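Local coordinates for DltD domain-containing protein (Beauveria bassiana, PDB 7D78), which is a fungal thioesterase that probably acts as a polyketide cyclase, closing polyketide chains into medium-ring lactones, at residues Q76-N81 against A311-I316. Numbering follows the deposited sequence.
Sequences QSQGFN and AMTEFI
F80 and Q78 reach from the turn after helix 68-77 to T313 and I316 on helix 305-319, a contact within the alpha/beta-hydrolase fold between the C-terminal helix and the link from helix 68-77 to strand 81-86. Helix 68-77 ends in a Schellman motif: G79, at positive phi (97°), sits at C-prime, its N bonded to Q76 O at 3.1 Å, while F80 N reaches back to a carbonyl five residues earlier in the helix. F80, whose N supplies this second bond, is buried, and its ring points across to helix 305-319.

The tight part is apolar. The ring spans T313 and I316, which lie one helical turn apart: F80 CE2 comes 3.8 Å from T313 CG2, and F80 CE1 comes 3.6 Å from I316 CG2. Both methyls approach obliquely. For I316, CG2 is anti to the backbone N, which sets this branch rather than CG1 against the ring. The same ring also packs on P52 and I54 of strand 51-57, and I316 touches I54 too, so the cluster reaches down to the central sheet.

Toward the more open side the contact turns polar and less of it is packed: Q78 is partly exposed, whereas F80, T313 and I316 are buried, and the helix covers 32 Å² of Q78 against 67 Å² of F80. The Q78 chain runs extended beyond CG (chi2 -173°) and meets the T313 side chain at about a right angle. Its NE2 bonds to D310 OD1, consistent with OE1 being the atom turned to T313. T313 OG1 is also hydrogen-bonded to D310 O, one turn back in its own helix. The two segments share just 189 Å² of buried surface, and the polar end closes with Q78 OE1 2.8 Å from T313 OG1.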
loop_
_atom_site.group_PDB
_atom_site.type_symbol
_atom_site.label_atom_id
_atom_site.label_comp_id
_atom_site.label_asym_id
_atom_site.label_seq_id
_atom_site.Cartn_x
_atom_site.Cartn_y
_atom_site.Cartn_z
ATOM N N GLN A 76 -18.534 -23.918 13.698
ATOM C CA GLN A 76 -19.990 -23.909 13.635
ATOM C C GLN A 76 -20.608 -24.795 14.712
ATOM O O GLN A 76 -21.615 -24.426 15.325
ATOM C CB GLN A 76 -20.441 -24.368 12.256
ATOM C CG GLN A 76 -21.928 -24.413 12.080
ATOM C CD GLN A 76 -22.311 -25.058 10.769
ATOM O OE1 GLN A 76 -21.756 -26.083 10.383
ATOM N NE2 GLN A 76 -23.252 -24.452 10.070
ATOM N N SER A 77 -20.030 -25.975 14.946
ATOM C CA SER A 77 -20.596 -26.875 15.945
ATOM C C SER A 77 -20.403 -26.357 17.360
ATOM O O SER A 77 -21.090 -26.822 18.274
ATOM C CB SER A 77 -19.981 -28.267 15.824
ATOM O OG SER A 77 -18.647 -28.266 16.279
ATOM N N GLN A 78 -19.480 -25.418 17.571
ATOM C CA GLN A 78 -19.294 -24.798 18.872
ATOM C C GLN A 78 -20.015 -23.458 18.985
ATOM O O GLN A 78 -19.786 -22.716 19.947
ATOM C CB GLN A 78 -17.803 -24.648 19.168
ATOM C CG GLN A 78 -17.113 -26.003 19.340
ATOM C CD GLN A 78 -15.673 -25.890 19.799
ATOM O OE1 GLN A 78 -15.292 -24.925 20.457
ATOM N NE2 GLN A 78 -14.867 -26.890 19.464
ATOM N N GLY A 79 -20.886 -23.137 18.037
ATOM C CA GLY A 79 -21.733 -21.967 18.149
ATOM C C GLY A 79 -21.244 -20.718 17.446
ATOM O O GLY A 79 -21.770 -19.631 17.723
ATOM N N PHE A 80 -20.267 -20.828 16.546
ATOM C CA PHE A 80 -19.720 -19.676 15.830
ATOM C C PHE A 80 -20.162 -19.711 14.371
ATOM O O PHE A 80 -19.799 -20.641 13.640
ATOM C CB PHE A 80 -18.192 -19.661 15.899
ATOM C CG PHE A 80 -17.642 -19.489 17.287
ATOM C CD1 PHE A 80 -17.462 -18.221 17.823
ATOM C CD2 PHE A 80 -17.288 -20.593 18.051
ATOM C CE1 PHE A 80 -16.953 -18.058 19.109
ATOM C CE2 PHE A 80 -16.777 -20.439 19.336
ATOM C CZ PHE A 80 -16.608 -19.169 19.863
ATOM N N ASN A 81 -20.948 -18.714 13.949
ATOM C CA ASN A 81 -21.057 -18.438 12.517
ATOM C C ASN A 81 -19.649 -18.333 11.954
ATOM O O ASN A 81 -18.793 -17.675 12.545
ATOM C CB ASN A 81 -21.791 -17.126 12.234
ATOM C CG ASN A 81 -23.229 -17.111 12.708
ATOM O OD1 ASN A 81 -24.124 -17.698 12.086
ATOM N ND2 ASN A 81 -23.472 -16.364 13.771
ATOM N N ALA A 311 -8.298 -24.451 21.463
ATOM C CA ALA A 311 -7.655 -23.292 22.069
ATOM C C ALA A 311 -8.114 -21.993 21.420
ATOM O O ALA A 311 -8.228 -20.963 22.101
ATOM C CB ALA A 311 -6.141 -23.427 21.970
ATOM N N MET A 312 -8.389 -22.022 20.114
ATOM C CA MET A 312 -8.873 -20.827 19.428
ATOM C C MET A 312 -10.257 -20.434 19.922
ATOM O O MET A 312 -10.487 -19.281 20.297
ATOM C CB MET A 312 -8.893 -21.058 17.918
ATOM C CG MET A 312 -7.535 -21.323 17.312
ATOM S SD MET A 312 -7.655 -21.828 15.580
ATOM C CE MET A 312 -5.936 -21.839 15.179
ATOM N N THR A 313 -11.196 -21.385 19.940
ATOM C CA THR A 313 -12.551 -21.066 20.378
ATOM C C THR A 313 -12.584 -20.645 21.834
ATOM O O THR A 313 -13.426 -19.827 22.220
ATOM C CB THR A 313 -13.485 -22.254 20.165
ATOM O OG1 THR A 313 -12.928 -23.422 20.781
ATOM C CG2 THR A 313 -13.659 -22.500 18.690
ATOM N N GLU A 314 -11.700 -21.207 22.660
ATOM C CA GLU A 314 -11.618 -20.770 24.047
ATOM C C GLU A 314 -11.159 -19.319 24.124
ATOM O O GLU A 314 -11.753 -18.507 24.843
ATOM C CB GLU A 314 -10.684 -21.687 24.840
ATOM C CG GLU A 314 -10.552 -21.315 26.317
ATOM C CD GLU A 314 -9.293 -21.890 26.965
ATOM O OE1 GLU A 314 -9.170 -21.807 28.208
ATOM O OE2 GLU A 314 -8.425 -22.426 26.236
ATOM N N PHE A 315 -10.112 -18.967 23.363
ATOM C CA PHE A 315 -9.623 -17.587 23.364
ATOM C C PHE A 315 -10.694 -16.622 22.867
ATOM O O PHE A 315 -10.885 -15.542 23.435
ATOM C CB PHE A 315 -8.354 -17.478 22.511
ATOM C CG PHE A 315 -7.792 -16.084 22.427
ATOM C CD1 PHE A 315 -6.898 -15.627 23.384
ATOM C CD2 PHE A 315 -8.147 -15.232 21.384
ATOM C CE1 PHE A 315 -6.376 -14.344 23.320
ATOM C CE2 PHE A 315 -7.631 -13.935 21.309
ATOM C CZ PHE A 315 -6.743 -13.494 22.271
ATOM N N ILE A 316 -11.409 -16.993 21.808
ATOM C CA ILE A 316 -12.461 -16.125 21.291
ATOM C C ILE A 316 -13.589 -15.991 22.309
ATOM O O ILE A 316 -14.072 -14.886 22.585
ATOM C CB ILE A 316 -12.967 -16.658 19.937
ATOM C CG1 ILE A 316 -11.816 -16.682 18.929
ATOM C CG2 ILE A 316 -14.114 -15.809 19.420
ATOM C CD1 ILE A 316 -12.136 -17.380 17.613
#